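Side-chain contacts in uncharacterized protein (Parabacteroides merdae ATCC 43184, PDB 4OPW), which is of unknown function but is probably a cell-surface adhesin, with a head domain built largely as a parallel beta-helix: residues A[54-59]-A[63-68]; A[110-115]-A[120-125]; A[171-176]-A[184-189]. All coordinates share one frame; numbering follows the deposited sequence.

Contact 1: A[54-59]-A[63-68]; sequences YVNIDI and VLTVGF
Asn56 and Gly67 form a hydrogen-bonded antiparallel pair, and Asp58 with Thr65 forms the next. The shortest bond runs from Asn56 N to Gly67 O at 2.7 Å, with the donor standing 39° above the carbonyl plane; the return bond, Gly67 N to Asn56 O, lies in plane on a lone pair at 3.1 Å. Both Asp58–Thr65 bonds are nearly straight. Asn56 adds a side-chain link: with CG anti to the backbone N (chi1 -178°), ND2 donates to a water that in turn donates to Phe68 O, 3.0 Å on each leg from water to ND2 and to O.

On the other face, Leu64 CD1 touches two isoleucines, 3.8 Å from Ile59 CG1 and 3.9 Å from Ile57 CG2. At the open end of the hairpin the Phe68 ring turns its edge to the Tyr54 carbonyl, with CD1 3.5 Å from Tyr54 O, while Val55 CG2 nears CE1 obliquely.

This beta hairpin, 55-60 and 63-66, is the border of the long sheet: Leu64 bonds through its backbone to Ala23 and Lys25 of the next strand. Ile43 and Ile45 of strand 42-46 pack against Ile57, and Phe79 meets the Phe68 ring.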
loop_
_atom_site.group_PDB
_atom_site.type_symbol
_atom_site.label_atom_id
_atom_site.label_comp_id
_atom_site.label_asym_id
_atom_site.label_seq_id
_atom_site.Cartn_x
_atom_site.Cartn_y
_atom_site.Cartn_z
ATOM N N TYR A 54 7.808 -14.095 22.167
ATOM C CA TYR A 54 7.757 -14.633 20.804
ATOM C C TYR A 54 7.689 -13.526 19.755
ATOM O O TYR A 54 7.704 -13.833 18.572
ATOM C CB TYR A 54 6.564 -15.598 20.645
ATOM C CG TYR A 54 6.563 -16.669 21.716
ATOM C CD1 TYR A 54 7.525 -17.678 21.722
ATOM C CD2 TYR A 54 5.702 -16.589 22.807
ATOM C CE1 TYR A 54 7.590 -18.616 22.759
ATOM C CE2 TYR A 54 5.760 -17.523 23.850
ATOM C CZ TYR A 54 6.698 -18.541 23.813
ATOM O OH TYR A 54 6.760 -19.489 24.812
ATOM N N VAL A 55 7.665 -12.259 20.174
ATOM C CA VAL A 55 7.612 -11.139 19.223
ATOM C C VAL A 55 8.987 -10.988 18.557
ATOM O O VAL A 55 10.009 -10.830 19.235
ATOM C CB VAL A 55 7.096 -9.825 19.879
ATOM C CG1 VAL A 55 7.268 -8.624 18.936
ATOM C CG2 VAL A 55 5.631 -9.977 20.279
ATOM N N ASN A 56 8.990 -11.088 17.209
ATOM C CA ASN A 56 10.193 -10.963 16.390
ATOM C C ASN A 56 10.319 -9.550 15.818
ATOM O O ASN A 56 9.422 -9.097 15.122
ATOM C CB ASN A 56 10.153 -11.992 15.228
ATOM C CG ASN A 56 11.374 -11.985 14.334
ATOM O OD1 ASN A 56 12.516 -11.855 14.784
ATOM N ND2 ASN A 56 11.161 -12.140 13.034
ATOM N N ILE A 57 11.408 -8.849 16.162
ATOM C CA ILE A 57 11.775 -7.526 15.639
ATOM C C ILE A 57 13.163 -7.737 15.093
ATOM O O ILE A 57 14.092 -7.977 15.870
ATOM C CB ILE A 57 11.701 -6.386 16.710
ATOM C CG1 ILE A 57 10.269 -6.226 17.259
ATOM C CG2 ILE A 57 12.251 -5.052 16.138
ATOM C CD1 ILE A 57 10.212 -5.534 18.630
ATOM N N ASP A 58 13.304 -7.760 13.769
ATOM C CA ASP A 58 14.611 -8.030 13.191
ATOM C C ASP A 58 14.926 -7.068 12.063
ATOM O O ASP A 58 14.110 -6.899 11.164
ATOM C CB ASP A 58 14.658 -9.475 12.670
ATOM C CG ASP A 58 16.081 -9.944 12.379
ATOM O OD1 ASP A 58 16.952 -9.788 13.261
ATOM O OD2 ASP A 58 16.303 -10.516 11.304
ATOM N N ILE A 59 16.101 -6.438 12.110
ATOM C CA ILE A 59 16.516 -5.514 11.051
ATOM C C ILE A 59 17.759 -6.104 10.356
ATOM O O ILE A 59 18.765 -6.408 11.011
ATOM C CB ILE A 59 16.749 -4.064 11.574
ATOM C CG1 ILE A 59 15.433 -3.455 12.116
ATOM C CG2 ILE A 59 17.354 -3.155 10.472
ATOM C CD1 ILE A 59 15.593 -2.143 12.891
ATOM N N VAL A 63 16.202 -3.345 6.590
ATOM C CA VAL A 63 14.852 -3.874 6.345
ATOM C C VAL A 63 14.319 -4.397 7.661
ATOM O O VAL A 63 14.898 -5.319 8.246
ATOM C CB VAL A 63 14.792 -4.959 5.238
ATOM C CG1 VAL A 63 13.358 -5.460 5.032
ATOM C CG2 VAL A 63 15.389 -4.427 3.928
ATOM N N LEU A 64 13.228 -3.810 8.131
ATOM C CA LEU A 64 12.599 -4.243 9.364
ATOM C C LEU A 64 11.529 -5.299 9.071
ATOM O O LEU A 64 10.626 -5.061 8.266
ATOM C CB LEU A 64 11.977 -3.030 10.107
ATOM C CG LEU A 64 10.974 -3.371 11.241
ATOM C CD1 LEU A 64 11.683 -4.034 12.461
ATOM C CD2 LEU A 64 10.240 -2.121 11.718
ATOM N N THR A 65 11.631 -6.448 9.748
ATOM C CA THR A 65 10.621 -7.505 9.725
ATOM C C THR A 65 10.021 -7.611 11.124
ATOM O O THR A 65 10.763 -7.639 12.110
ATOM C CB THR A 65 11.173 -8.870 9.239
ATOM O OG1 THR A 65 11.608 -8.730 7.887
ATOM C CG2 THR A 65 10.110 -9.988 9.287
ATOM N N VAL A 66 8.683 -7.654 11.211
ATOM C CA VAL A 66 7.999 -7.862 12.498
ATOM C C VAL A 66 7.052 -9.059 12.338
ATOM O O VAL A 66 6.375 -9.185 11.326
ATOM C CB VAL A 66 7.256 -6.573 13.015
ATOM C CG1 VAL A 66 6.494 -6.845 14.308
ATOM C CG2 VAL A 66 8.226 -5.408 13.222
ATOM N N GLY A 67 7.000 -9.917 13.354
ATOM C CA GLY A 67 6.083 -11.049 13.390
ATOM C C GLY A 67 6.346 -11.860 14.642
ATOM O O GLY A 67 6.716 -11.291 15.680
ATOM N N PHE A 68 6.172 -13.174 14.548
ATOM C CA PHE A 68 6.469 -14.081 15.665
ATOM C C PHE A 68 7.657 -14.983 15.334
ATOM O O PHE A 68 7.984 -15.175 14.162
ATOM C CB PHE A 68 5.253 -14.951 16.030
ATOM C CG PHE A 68 4.106 -14.214 16.673
ATOM C CD1 PHE A 68 4.268 -13.567 17.893
ATOM C CD2 PHE A 68 2.834 -14.233 16.098
ATOM C CE1 PHE A 68 3.195 -12.869 18.483
ATOM C CE2 PHE A 68 1.758 -13.572 16.705
ATOM C CZ PHE A 68 1.943 -12.906 17.898
HETATM O O HOH W 1 8.488 -13.005 12.111
#

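Contact 2: A[110-115]-A[120-125]; sequences LKINAN and VQLKQK
Ala114 and Val120 mark where the two backbones come nearest, their CA atoms 7.1 Å apart. Strands 110-114 and 120-122 run roughly antiparallel, at 150°, yet their axes stay 9.7 Å apart at the closest. That is too far for backbone pairing. They belong to two different walls of the beta-helix, and the space between them is filled by side chains that project inward from both.

The contact is purely apolar and goes up the strands in steps. At the turn end, Ala114 CB rests against Val120 CG2 at 3.8 Å. One step on, the other branch of the valine, CG1, meets Ile112 CG2 at 4.1 Å, so Val120 straddles two residues of the facing strand, one with each methyl. Ile112 also divides its work: CG2 serves the valine, while CD1 at the end of the longer branch reaches Leu122 CD1 at 3.6 Å. Both of these methyls end extended arms: in Ile112 CD1 is anti to CA (chi2 -179°), and in Leu122 CD1 is likewise anti to CA (chi2 179°), so the two side chains meet tip to tip. Leu110 is more distant, its CD2 4.4 Å from Leu122 CD1.

All five of these residues are buried, and the column is continued by the coils on both sides. Phe99 and Ala101 of strand 98-101 touch Val120 and Leu122. In the following coil Leu131, Leu133 and Val135 of strand 130-136 flank Leu110, Ile112 and Ala114, while Met141 of strand 139-147 packs on both Ile112 and Val120 and Val143 on Leu122.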
loop_
_atom_site.group_PDB
_atom_site.type_symbol
_atom_site.label_atom_id
_atom_site.label_comp_id
_atom_site.label_asym_id
_atom_site.label_seq_id
_atom_site.Cartn_x
_atom_site.Cartn_y
_atom_site.Cartn_z
ATOM N N LEU A 110 9.066 5.678 -3.118
ATOM C CA LEU A 110 8.283 4.926 -2.156
ATOM C C LEU A 110 7.573 3.821 -2.922
ATOM O O LEU A 110 6.789 4.088 -3.836
ATOM C CB LEU A 110 7.306 5.789 -1.340
ATOM C CG LEU A 110 6.443 5.020 -0.321
ATOM C CD1 LEU A 110 7.309 4.191 0.691
ATOM C CD2 LEU A 110 5.479 5.952 0.381
ATOM N N LYS A 111 7.906 2.575 -2.580
ATOM C CA LYS A 111 7.298 1.395 -3.190
ATOM C C LYS A 111 6.488 0.648 -2.155
ATOM O O LYS A 111 6.987 0.346 -1.074
ATOM C CB LYS A 111 8.398 0.498 -3.798
ATOM C CG LYS A 111 7.907 -0.840 -4.354
ATOM C CD LYS A 111 9.008 -1.562 -5.158
ATOM C CE LYS A 111 10.178 -2.070 -4.307
ATOM N NZ LYS A 111 11.427 -2.311 -5.093
ATOM N N ILE A 112 5.213 0.383 -2.463
ATOM C CA ILE A 112 4.345 -0.351 -1.564
ATOM C C ILE A 112 3.733 -1.543 -2.276
ATOM O O ILE A 112 3.157 -1.390 -3.364
ATOM C CB ILE A 112 3.247 0.562 -0.966
ATOM C CG1 ILE A 112 3.907 1.790 -0.272
ATOM C CG2 ILE A 112 2.331 -0.230 0.027
ATOM C CD1 ILE A 112 2.988 2.727 0.367
ATOM N N ASN A 113 3.879 -2.736 -1.675
ATOM C CA ASN A 113 3.288 -3.977 -2.173
ATOM C C ASN A 113 2.312 -4.479 -1.121
ATOM O O ASN A 113 2.744 -4.848 -0.025
ATOM C CB ASN A 113 4.366 -5.025 -2.490
ATOM C CG ASN A 113 5.352 -4.626 -3.569
ATOM O OD1 ASN A 113 5.107 -3.735 -4.395
ATOM N ND2 ASN A 113 6.495 -5.301 -3.604
ATOM N N ALA A 114 1.004 -4.442 -1.428
ATOM C CA ALA A 114 -0.048 -4.823 -0.499
ATOM C C ALA A 114 -0.700 -6.081 -1.032
ATOM O O ALA A 114 -1.208 -6.098 -2.165
ATOM C CB ALA A 114 -1.059 -3.674 -0.351
ATOM N N ASN A 115 -0.606 -7.159 -0.249
ATOM C CA ASN A 115 -1.124 -8.454 -0.667
ATOM C C ASN A 115 -2.124 -9.022 0.307
ATOM O O ASN A 115 -2.335 -8.469 1.390
ATOM C CB ASN A 115 0.052 -9.433 -0.805
ATOM C CG ASN A 115 1.184 -8.934 -1.675
ATOM O OD1 ASN A 115 2.341 -8.823 -1.233
ATOM N ND2 ASN A 115 0.866 -8.577 -2.904
ATOM N N VAL A 120 -3.782 -0.666 3.428
ATOM C CA VAL A 120 -2.703 0.328 3.532
ATOM C C VAL A 120 -3.340 1.707 3.465
ATOM O O VAL A 120 -4.072 1.989 2.522
ATOM C CB VAL A 120 -1.608 0.154 2.433
ATOM C CG1 VAL A 120 -0.604 1.326 2.449
ATOM C CG2 VAL A 120 -0.896 -1.196 2.563
ATOM N N GLN A 121 -3.126 2.535 4.491
ATOM C CA GLN A 121 -3.664 3.892 4.528
ATOM C C GLN A 121 -2.537 4.894 4.715
ATOM O O GLN A 121 -1.883 4.898 5.765
ATOM C CB GLN A 121 -4.727 4.076 5.629
ATOM C CG GLN A 121 -5.937 3.135 5.525
ATOM C CD GLN A 121 -6.725 3.172 6.807
ATOM O OE1 GLN A 121 -6.517 2.373 7.718
ATOM N NE2 GLN A 121 -7.607 4.122 6.920
ATOM N N LEU A 122 -2.286 5.732 3.692
ATOM C CA LEU A 122 -1.283 6.799 3.776
ATOM C C LEU A 122 -2.090 8.048 4.028
ATOM O O LEU A 122 -2.706 8.571 3.110
ATOM C CB LEU A 122 -0.385 6.868 2.530
ATOM C CG LEU A 122 0.228 5.516 2.055
ATOM C CD1 LEU A 122 1.074 5.714 0.810
ATOM C CD2 LEU A 122 1.022 4.791 3.182
ATOM N N LYS A 123 -2.231 8.421 5.309
ATOM C CA LYS A 123 -3.189 9.457 5.721
ATOM C C LYS A 123 -2.744 10.910 5.502
ATOM O O LYS A 123 -3.602 11.807 5.550
ATOM C CB LYS A 123 -3.585 9.253 7.192
ATOM C CG LYS A 123 -4.365 7.945 7.409
ATOM C CD LYS A 123 -5.051 7.919 8.760
ATOM C CE LYS A 123 -5.943 6.718 8.926
ATOM N NZ LYS A 123 -6.537 6.658 10.292
ATOM N N GLN A 124 -1.437 11.164 5.309
ATOM C CA GLN A 124 -0.940 12.534 5.106
ATOM C C GLN A 124 -0.123 12.622 3.819
ATOM O O GLN A 124 0.199 11.590 3.216
ATOM C CB GLN A 124 -0.168 13.028 6.328
ATOM C CG GLN A 124 -1.099 13.366 7.502
ATOM C CD GLN A 124 -0.368 13.704 8.779
ATOM O OE1 GLN A 124 -0.503 13.025 9.794
ATOM N NE2 GLN A 124 0.394 14.772 8.776
ATOM N N LYS A 125 0.151 13.845 3.349
ATOM C CA LYS A 125 0.768 14.061 2.045
ATOM C C LYS A 125 2.040 13.222 1.814
ATOM O O LYS A 125 2.968 13.221 2.621
ATOM C CB LYS A 125 1.049 15.552 1.785
ATOM C CG LYS A 125 1.487 15.859 0.352
ATOM C CD LYS A 125 1.715 17.353 0.146
ATOM C CE LYS A 125 1.904 17.698 -1.311
ATOM N NZ LYS A 125 1.987 19.166 -1.520
#

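Contact 3: A[171-176]-A[184-189]; sequences ADYSIT and FGVAVP
Ala171 and Val188 supply the apolar part of this contact. The alanine CB faces the valine fork, 3.8 Å from Val188 CG1 and 4.0 Å from CG2. CG1 also comes within 3.5 Å of the backbone N of Ala171, so the methyl lies over the main chain as well as over the side chain. Val188 holds CG1 anti to its own backbone N (chi1 -173°), which leaves CG2 on the other branch to meet the tyrosine.

Tyr173 reaches across with its hydroxyl, the part of the side chain that nears the valines. Ring and valine come from opposite directions, and OH stops 4.1 Å from Val188 CG2, with Val186 CB only slightly farther off. The ring is long enough to span most of the gap between two strands whose axes are 9.7 Å apart at the closest and run at 118° to each other. Neighbouring coils pack around it: Leu151 and Cys153 of strand 150-156, Val191 and Cys193 of strand 191-197, and Ile203 of strand 200-205.

The polar part passes through one water. Tyr173 OH donates to it at 2.7 Å, and the water donates onward to Val186 O, also 2.7 Å away. The direct bonds of strand 170-177 go elsewhere, to its neighbours in the sheet: Ala171 pairs through its backbone with Glu190 and Asn192, and Asp172 with Leu151 and Cys153.

The hydroxyl of the buried Tyr173 thus gives its proton to a water instead of to the opposite wall directly. With two short legs, the relay probably helps fix how far the ring reaches, and it gives Val186 O a donor near a corner of the chain, among the apolar side chains of Ala171, Val186 and Val188.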
loop_
_atom_site.group_PDB
_atom_site.type_symbol
_atom_site.label_atom_id
_atom_site.label_comp_id
_atom_site.label_asym_id
_atom_site.label_seq_id
_atom_site.Cartn_x
_atom_site.Cartn_y
_atom_site.Cartn_z
ATOM N N ALA A 171 1.710 8.853 -15.254
ATOM C CA ALA A 171 1.139 7.744 -14.489
ATOM C C ALA A 171 0.934 6.533 -15.367
ATOM O O ALA A 171 0.466 6.660 -16.504
ATOM C CB ALA A 171 -0.183 8.146 -13.833
ATOM N N ASP A 172 1.290 5.353 -14.829
ATOM C CA ASP A 172 1.046 4.068 -15.463
ATOM C C ASP A 172 0.063 3.334 -14.584
ATOM O O ASP A 172 0.404 2.995 -13.442
ATOM C CB ASP A 172 2.338 3.250 -15.658
ATOM C CG ASP A 172 3.341 3.789 -16.662
ATOM O OD1 ASP A 172 2.941 4.590 -17.532
ATOM O OD2 ASP A 172 4.517 3.372 -16.605
ATOM N N TYR A 173 -1.175 3.169 -15.071
ATOM C CA TYR A 173 -2.229 2.466 -14.345
ATOM C C TYR A 173 -2.474 1.137 -15.000
ATOM O O TYR A 173 -2.635 1.086 -16.230
ATOM C CB TYR A 173 -3.529 3.279 -14.319
ATOM C CG TYR A 173 -3.466 4.607 -13.606
ATOM C CD1 TYR A 173 -3.352 4.670 -12.222
ATOM C CD2 TYR A 173 -3.656 5.800 -14.297
ATOM C CE1 TYR A 173 -3.371 5.892 -11.548
ATOM C CE2 TYR A 173 -3.697 7.024 -13.634
ATOM C CZ TYR A 173 -3.542 7.066 -12.258
ATOM O OH TYR A 173 -3.607 8.258 -11.579
ATOM N N SER A 174 -2.496 0.047 -14.213
ATOM C CA SER A 174 -2.733 -1.271 -14.793
ATOM C C SER A 174 -3.606 -2.128 -13.889
ATOM O O SER A 174 -3.466 -2.083 -12.668
ATOM C CB SER A 174 -1.415 -1.993 -15.072
ATOM O OG SER A 174 -0.602 -1.306 -16.008
ATOM N N ILE A 175 -4.548 -2.870 -14.503
ATOM C CA ILE A 175 -5.445 -3.819 -13.816
ATOM C C ILE A 175 -5.366 -5.124 -14.595
ATOM O O ILE A 175 -5.585 -5.113 -15.816
ATOM C CB ILE A 175 -6.923 -3.346 -13.615
ATOM C CG1 ILE A 175 -7.008 -2.083 -12.709
ATOM C CG2 ILE A 175 -7.814 -4.492 -13.026
ATOM C CD1 ILE A 175 -8.250 -1.260 -12.901
ATOM N N THR A 176 -5.096 -6.251 -13.896
ATOM C CA THR A 176 -5.022 -7.564 -14.544
ATOM C C THR A 176 -5.925 -8.511 -13.766
ATOM O O THR A 176 -5.840 -8.546 -12.540
ATOM C CB THR A 176 -3.557 -8.056 -14.637
ATOM O OG1 THR A 176 -2.771 -7.056 -15.297
ATOM C CG2 THR A 176 -3.439 -9.373 -15.397
ATOM N N PHE A 184 -9.794 9.659 -9.885
ATOM C CA PHE A 184 -10.285 10.895 -10.508
ATOM C C PHE A 184 -9.643 12.145 -9.861
ATOM O O PHE A 184 -9.509 13.189 -10.511
ATOM C CB PHE A 184 -11.810 11.008 -10.361
ATOM C CG PHE A 184 -12.673 10.202 -11.299
ATOM C CD1 PHE A 184 -12.335 10.070 -12.644
ATOM C CD2 PHE A 184 -13.878 9.660 -10.864
ATOM C CE1 PHE A 184 -13.155 9.356 -13.523
ATOM C CE2 PHE A 184 -14.719 8.975 -11.752
ATOM C CZ PHE A 184 -14.342 8.815 -13.072
ATOM N N GLY A 185 -9.257 12.015 -8.588
ATOM C CA GLY A 185 -8.670 13.107 -7.812
ATOM C C GLY A 185 -7.221 13.444 -8.119
ATOM O O GLY A 185 -6.712 14.456 -7.624
ATOM N N VAL A 186 -6.519 12.594 -8.897
ATOM C CA VAL A 186 -5.113 12.828 -9.215
ATOM C C VAL A 186 -4.976 13.334 -10.657
ATOM O O VAL A 186 -5.193 12.579 -11.613
ATOM C CB VAL A 186 -4.222 11.574 -8.950
ATOM C CG1 VAL A 186 -2.761 11.842 -9.323
ATOM C CG2 VAL A 186 -4.322 11.146 -7.488
ATOM N N ALA A 187 -4.592 14.607 -10.801
ATOM C CA ALA A 187 -4.380 15.198 -12.121
ATOM C C ALA A 187 -2.999 14.796 -12.646
ATOM O O ALA A 187 -1.979 14.985 -11.969
ATOM C CB ALA A 187 -4.517 16.707 -12.070
ATOM N N VAL A 188 -2.976 14.222 -13.856
ATOM C CA VAL A 188 -1.745 13.748 -14.499
ATOM C C VAL A 188 -1.721 14.158 -15.978
ATOM O O VAL A 188 -2.582 13.683 -16.702
ATOM C CB VAL A 188 -1.562 12.204 -14.406
ATOM C CG1 VAL A 188 -0.185 11.799 -14.929
ATOM C CG2 VAL A 188 -1.816 11.655 -13.000
ATOM N N PRO A 189 -0.691 14.868 -16.487
ATOM C CA PRO A 189 -0.671 15.199 -17.926
ATOM C C PRO A 189 -0.557 13.979 -18.862
ATOM O O PRO A 189 -1.321 13.900 -19.824
ATOM C CB PRO A 189 0.555 16.119 -18.064
ATOM C CG PRO A 189 0.790 16.658 -16.699
ATOM C CD PRO A 189 0.418 15.528 -15.776
HETATM O O HOH W 2 -5.607 9.970 -12.358
#

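In the fold
From the N terminus, contact 1 comes first and closes a hairpin over residues 60-62. Contact 2 spans residues 116-119 between its segments, and contact 3 the longer excursion 177-183. Each is complete before the next begins, so none nest or cross. All three reach one long sheet: contact 1 at its border, contact 2 near the middle of the chain, contact 3 beyond the centre from contact 1, whose centre is about 34 Å away. Contact 1 works within that sheet, pairing its edge strand 55-60 with the next strand, 63-66, whereas contacts 2 and 3, centres about 16 Å apart, span the interior of the beta-helix and join that wall to others.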